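Local coordinates for protein MlnE (Bacillus amyloliquefaciens subsp. plantarum, PDB 5D2E) that binds NADP and probably reduces a beta-keto group of the growing polyketide chain as the N-terminal B-type ketoreductase of the macrolactin assembly line, at residues A294-P308 with L320-D333. Numbering follows the deposited sequence.
Sequences AKQAEVKLILTGRSP and LENLGAEALYVPAD. With NAP (NADP nicotinamide-adenine-dinucleotide phosphate), chain B.
Y329 lays its ring alongside the loop that follows strand 300-304 and gives its hydroxyl to the carbonyl of S307, OH to O 2.7 Å, with the oxygen lying in the ring plane at its edge. A chi1 of 179° sends the ring along the neighbouring chain past G305, and the para hydroxyl of a tyrosine supplies the reach to S307 O. G305, having no side chain, lets that hydroxyl pass close to its backbone, Y329 OH to G305 O 3.4 Å; the G305 carbonyl meanwhile accepts A332 N.

The strands 300-304 and 326-329 run parallel, 14° apart, joined by a ladder in which L301 and L303 each use both N and O; L303 N to L328 O measures 2.9 Å and is almost straight. On the face shared with Y329, L303 and L320 meet tip to tip, CD1 to CD1 3.9 Å, packing helix 311-321 on the sheet. The methyl of A294 packs against L320, L323 and the small methyl of A325, which also meets L301 CD1; nearby G324, at positive phi, closes the helix in a Schellman motif. On the I302 side, the side chains of I302 and V330 lie side by side, their CG2 atoms 3.8 Å apart.

This strand-helix-strand unit belongs to the Rossmann fold of the ketoreductase, and the loops at the C-terminal ends of its two strands hold the adenosine 2'-phosphate and adenine of NADP. The phosphate is gripped by R306 N and NE, both on O3X, by R306 NH2 on O1X, and by S307 N and OG on O2X. A bend at chi3 (-56°) turns the guanidinium so that O3X lies at its edge while adenine N7A sits over one face. D333 takes the adenine amine, N6A to OD1 2.9 Å; S335 also bonds OD1, and a water links OD2 to R306 NH1.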
# COMPACT_ATOMS: atom_id res chain seq x y z
N ALA A 294 -3.16 -22.08 -16.94
CA ALA A 294 -3.06 -22.97 -18.11
C ALA A 294 -3.70 -24.35 -17.84
O ALA A 294 -4.28 -24.92 -18.74
CB ALA A 294 -1.61 -23.14 -18.51
N LYS A 295 -3.65 -24.83 -16.60
CA LYS A 295 -4.26 -26.06 -16.27
C LYS A 295 -5.78 -25.99 -16.12
O LYS A 295 -6.44 -27.00 -16.22
CB LYS A 295 -3.65 -26.57 -15.02
CG LYS A 295 -2.20 -26.90 -15.23
CD LYS A 295 -1.67 -27.47 -13.94
CE LYS A 295 -0.18 -27.37 -13.92
NZ LYS A 295 0.23 -27.83 -12.58
N GLN A 296 -6.34 -24.81 -15.92
CA GLN A 296 -7.79 -24.69 -15.77
C GLN A 296 -8.52 -24.73 -17.10
O GLN A 296 -9.66 -25.10 -17.15
CB GLN A 296 -8.15 -23.36 -15.06
CG GLN A 296 -7.91 -23.40 -13.56
CD GLN A 296 -8.43 -22.14 -12.81
OE1 GLN A 296 -8.73 -21.11 -13.40
NE2 GLN A 296 -8.54 -22.26 -11.50
N ALA A 297 -7.89 -24.30 -18.17
CA ALA A 297 -8.62 -24.19 -19.40
C ALA A 297 -7.63 -23.87 -20.47
O ALA A 297 -6.50 -23.49 -20.17
CB ALA A 297 -9.67 -23.09 -19.31
N GLU A 298 -8.05 -24.02 -21.71
CA GLU A 298 -7.22 -23.65 -22.84
C GLU A 298 -7.28 -22.18 -23.06
O GLU A 298 -8.21 -21.64 -23.71
CB GLU A 298 -7.63 -24.39 -24.11
CG GLU A 298 -7.33 -25.89 -24.03
CD GLU A 298 -7.86 -26.66 -25.25
OE1 GLU A 298 -8.37 -26.03 -26.21
OE2 GLU A 298 -7.76 -27.90 -25.23
N VAL A 299 -6.29 -21.49 -22.49
CA VAL A 299 -6.26 -20.05 -22.56
C VAL A 299 -5.16 -19.51 -23.40
O VAL A 299 -4.30 -20.25 -23.88
CB VAL A 299 -6.12 -19.45 -21.16
CG1 VAL A 299 -7.30 -19.87 -20.31
CG2 VAL A 299 -4.85 -19.88 -20.44
N LYS A 300 -5.21 -18.19 -23.60
CA LYS A 300 -4.11 -17.42 -24.14
C LYS A 300 -3.46 -16.58 -23.03
O LYS A 300 -4.16 -15.81 -22.37
CB LYS A 300 -4.63 -16.45 -25.19
CG LYS A 300 -5.65 -17.14 -26.10
CD LYS A 300 -5.06 -17.50 -27.43
CE LYS A 300 -6.15 -17.42 -28.50
NZ LYS A 300 -7.15 -18.46 -28.15
N LEU A 301 -2.15 -16.76 -22.82
CA LEU A 301 -1.44 -16.04 -21.75
C LEU A 301 -0.41 -15.09 -22.31
O LEU A 301 0.38 -15.49 -23.18
CB LEU A 301 -0.75 -17.06 -20.89
CG LEU A 301 -1.67 -17.96 -20.11
CD1 LEU A 301 -0.96 -19.10 -19.40
CD2 LEU A 301 -2.46 -17.16 -19.14
N ILE A 302 -0.36 -13.86 -21.80
CA ILE A 302 0.75 -12.94 -22.14
C ILE A 302 1.52 -12.65 -20.87
O ILE A 302 0.91 -12.26 -19.89
CB ILE A 302 0.24 -11.66 -22.70
CG1 ILE A 302 -0.57 -11.93 -23.97
CG2 ILE A 302 1.39 -10.68 -22.96
CD1 ILE A 302 -2.04 -12.20 -23.72
N LEU A 303 2.79 -13.04 -20.83
CA LEU A 303 3.67 -12.85 -19.64
C LEU A 303 4.49 -11.65 -19.98
O LEU A 303 4.98 -11.55 -21.14
CB LEU A 303 4.61 -14.04 -19.47
CG LEU A 303 4.04 -15.47 -19.41
CD1 LEU A 303 5.06 -16.53 -19.02
CD2 LEU A 303 2.85 -15.53 -18.46
N THR A 304 4.59 -10.69 -19.04
CA THR A 304 5.33 -9.47 -19.27
C THR A 304 6.30 -9.24 -18.15
O THR A 304 6.03 -9.53 -16.98
CB THR A 304 4.39 -8.24 -19.49
OG1 THR A 304 3.53 -8.52 -20.59
CG2 THR A 304 5.16 -7.10 -19.89
N GLY A 305 7.51 -8.86 -18.54
CA GLY A 305 8.56 -8.35 -17.61
C GLY A 305 9.40 -7.37 -18.42
O GLY A 305 9.22 -7.20 -19.63
N ARG A 306 10.32 -6.68 -17.76
CA ARG A 306 11.14 -5.69 -18.45
C ARG A 306 12.23 -6.34 -19.31
O ARG A 306 12.54 -5.82 -20.37
CB ARG A 306 11.82 -4.80 -17.42
CG ARG A 306 10.85 -3.74 -16.86
CD ARG A 306 11.50 -3.06 -15.70
NE ARG A 306 11.88 -4.08 -14.73
CZ ARG A 306 12.67 -3.85 -13.70
NH1 ARG A 306 13.10 -2.60 -13.50
NH2 ARG A 306 12.98 -4.83 -12.85
N SER A 307 12.75 -7.46 -18.83
CA SER A 307 13.90 -8.12 -19.46
C SER A 307 13.60 -8.63 -20.87
O SER A 307 12.50 -9.11 -21.16
CB SER A 307 14.35 -9.31 -18.66
OG SER A 307 14.73 -8.89 -17.39
N PRO A 308 14.63 -8.62 -21.74
CA PRO A 308 14.47 -9.29 -23.06
C PRO A 308 14.22 -10.76 -22.97
O PRO A 308 14.52 -11.46 -21.93
CB PRO A 308 15.83 -9.05 -23.76
CG PRO A 308 16.47 -7.96 -23.00
CD PRO A 308 15.98 -8.06 -21.56
N LEU A 320 4.21 -23.95 -21.00
CA LEU A 320 2.83 -23.50 -20.93
C LEU A 320 2.06 -24.01 -22.14
O LEU A 320 0.91 -24.42 -22.00
CB LEU A 320 2.73 -21.97 -20.88
CG LEU A 320 3.16 -21.39 -19.54
CD1 LEU A 320 3.22 -19.89 -19.65
CD2 LEU A 320 2.24 -21.79 -18.40
N GLU A 321 2.68 -23.95 -23.32
CA GLU A 321 2.02 -24.46 -24.53
C GLU A 321 1.86 -25.97 -24.40
O GLU A 321 0.86 -26.51 -24.87
CB GLU A 321 2.76 -24.06 -25.80
CG GLU A 321 2.85 -22.59 -25.91
CD GLU A 321 2.86 -22.00 -27.33
OE1 GLU A 321 3.63 -22.53 -28.16
OE2 GLU A 321 2.17 -20.95 -27.58
N ASN A 322 2.73 -26.66 -23.66
CA ASN A 322 2.47 -28.06 -23.47
C ASN A 322 1.25 -28.30 -22.64
O ASN A 322 0.74 -29.40 -22.66
CB ASN A 322 3.62 -28.84 -22.85
CG ASN A 322 4.83 -28.90 -23.75
OD1 ASN A 322 4.82 -28.51 -24.94
ND2 ASN A 322 5.91 -29.29 -23.15
N LEU A 323 0.81 -27.33 -21.84
CA LEU A 323 -0.38 -27.53 -21.00
C LEU A 323 -1.69 -27.12 -21.73
O LEU A 323 -2.78 -27.11 -21.14
CB LEU A 323 -0.24 -26.74 -19.68
CG LEU A 323 0.82 -27.17 -18.67
CD1 LEU A 323 1.14 -26.07 -17.71
CD2 LEU A 323 0.49 -28.42 -17.93
N GLY A 324 -1.59 -26.71 -22.97
CA GLY A 324 -2.78 -26.38 -23.69
C GLY A 324 -2.87 -24.93 -24.02
O GLY A 324 -3.68 -24.58 -24.84
N ALA A 325 -2.03 -24.08 -23.42
CA ALA A 325 -2.15 -22.66 -23.65
C ALA A 325 -1.49 -22.22 -24.91
O ALA A 325 -0.63 -22.89 -25.46
CB ALA A 325 -1.56 -21.88 -22.49
N GLU A 326 -1.86 -21.04 -25.34
CA GLU A 326 -1.05 -20.30 -26.26
C GLU A 326 -0.37 -19.20 -25.37
O GLU A 326 -1.03 -18.62 -24.53
CB GLU A 326 -1.97 -19.72 -27.27
CG GLU A 326 -1.32 -18.94 -28.36
CD GLU A 326 -2.34 -18.56 -29.45
OE1 GLU A 326 -3.42 -19.19 -29.55
OE2 GLU A 326 -2.05 -17.65 -30.22
N ALA A 327 0.92 -18.93 -25.53
CA ALA A 327 1.62 -18.08 -24.56
C ALA A 327 2.66 -17.24 -25.23
O ALA A 327 3.46 -17.75 -26.03
CB ALA A 327 2.28 -18.96 -23.49
N LEU A 328 2.67 -15.94 -24.95
CA LEU A 328 3.67 -15.06 -25.45
C LEU A 328 4.42 -14.44 -24.26
O LEU A 328 3.87 -14.36 -23.14
CB LEU A 328 3.04 -13.94 -26.24
CG LEU A 328 2.21 -14.43 -27.42
CD1 LEU A 328 1.70 -13.19 -28.12
CD2 LEU A 328 3.12 -15.24 -28.34
N TYR A 329 5.68 -14.09 -24.50
CA TYR A 329 6.44 -13.24 -23.59
C TYR A 329 6.64 -11.93 -24.29
O TYR A 329 7.30 -11.85 -25.29
CB TYR A 329 7.78 -13.82 -23.18
CG TYR A 329 8.55 -12.91 -22.26
CD1 TYR A 329 8.17 -12.75 -20.92
CD2 TYR A 329 9.65 -12.17 -22.73
CE1 TYR A 329 8.86 -11.85 -20.07
CE2 TYR A 329 10.34 -11.28 -21.88
CZ TYR A 329 9.96 -11.15 -20.54
OH TYR A 329 10.59 -10.27 -19.66
N VAL A 330 6.15 -10.86 -23.69
CA VAL A 330 6.22 -9.57 -24.30
C VAL A 330 6.89 -8.63 -23.32
O VAL A 330 6.28 -8.29 -22.28
CB VAL A 330 4.78 -9.11 -24.64
CG1 VAL A 330 4.77 -7.71 -25.18
CG2 VAL A 330 4.10 -10.10 -25.61
N PRO A 331 8.16 -8.23 -23.61
CA PRO A 331 8.91 -7.29 -22.77
C PRO A 331 8.22 -5.92 -22.69
O PRO A 331 7.80 -5.39 -23.70
CB PRO A 331 10.26 -7.16 -23.46
CG PRO A 331 10.34 -8.25 -24.43
CD PRO A 331 8.96 -8.68 -24.77
N ALA A 332 8.12 -5.37 -21.48
CA ALA A 332 7.57 -4.04 -21.29
C ALA A 332 7.85 -3.60 -19.87
O ALA A 332 7.91 -4.42 -18.94
CB ALA A 332 6.08 -4.00 -21.57
N ASP A 333 8.08 -2.31 -19.71
CA ASP A 333 8.24 -1.73 -18.39
C ASP A 333 6.86 -1.11 -18.06
O ASP A 333 6.50 -0.06 -18.54
CB ASP A 333 9.35 -0.70 -18.38
CG ASP A 333 9.53 -0.08 -17.05
OD1 ASP A 333 8.61 -0.22 -16.21
OD2 ASP A 333 10.57 0.60 -16.85
PA NAP B . 10.02 -12.01 -8.76
O1A NAP B . 10.33 -13.48 -9.15
O2A NAP B . 11.08 -10.93 -8.73
O5B NAP B . 8.96 -11.57 -9.88
C5B NAP B . 8.61 -10.19 -10.00
C4B NAP B . 8.74 -9.92 -11.48
O4B NAP B . 8.39 -8.53 -11.70
C3B NAP B . 10.17 -10.09 -12.06
O3B NAP B . 10.22 -11.20 -12.96
C2B NAP B . 10.43 -8.79 -12.83
O2B NAP B . 11.01 -9.04 -14.08
C1B NAP B . 9.02 -8.16 -12.91
N9A NAP B . 9.01 -6.70 -12.95
C8A NAP B . 9.58 -5.82 -12.04
N7A NAP B . 9.41 -4.51 -12.45
C5A NAP B . 8.66 -4.56 -13.57
C6A NAP B . 8.12 -3.58 -14.50
N6A NAP B . 8.34 -2.26 -14.22
N1A NAP B . 7.45 -4.05 -15.64
C2A NAP B . 7.28 -5.37 -15.85
N3A NAP B . 7.75 -6.33 -15.02
C4A NAP B . 8.43 -6.00 -13.91
O3 NAP B . 9.23 -11.95 -7.34
PN NAP B . 8.07 -12.96 -6.82
O1N NAP B . 8.54 -13.68 -5.57
O2N NAP B . 7.51 -13.60 -8.06
O5D NAP B . 6.87 -12.02 -6.30
C5D NAP B . 5.95 -11.54 -7.32
C4D NAP B . 4.94 -10.53 -6.77
O4D NAP B . 4.29 -11.00 -5.60
C3D NAP B . 5.68 -9.25 -6.36
O3D NAP B . 4.93 -8.13 -6.80
C2D NAP B . 5.79 -9.32 -4.85
O2D NAP B . 5.89 -8.00 -4.24
C1D NAP B . 4.55 -10.16 -4.43
N1N NAP B . 4.83 -10.89 -3.17
C2N NAP B . 5.67 -11.99 -3.15
C3N NAP B . 5.98 -12.72 -1.99
C7N NAP B . 6.91 -13.97 -2.00
O7N NAP B . 7.21 -14.54 -0.95
N7N NAP B . 7.40 -14.50 -3.13
C4N NAP B . 5.43 -12.26 -0.78
C5N NAP B . 4.62 -11.12 -0.80
C6N NAP B . 4.31 -10.46 -2.00
P2B NAP B . 11.92 -7.96 -14.91
O1X NAP B . 13.11 -7.55 -14.05
O2X NAP B . 12.30 -8.69 -16.23
O3X NAP B . 11.02 -6.78 -15.16
O HOH W 1 -5.12 -22.25 -25.70
O HOH W 2 12.07 0.02 -14.57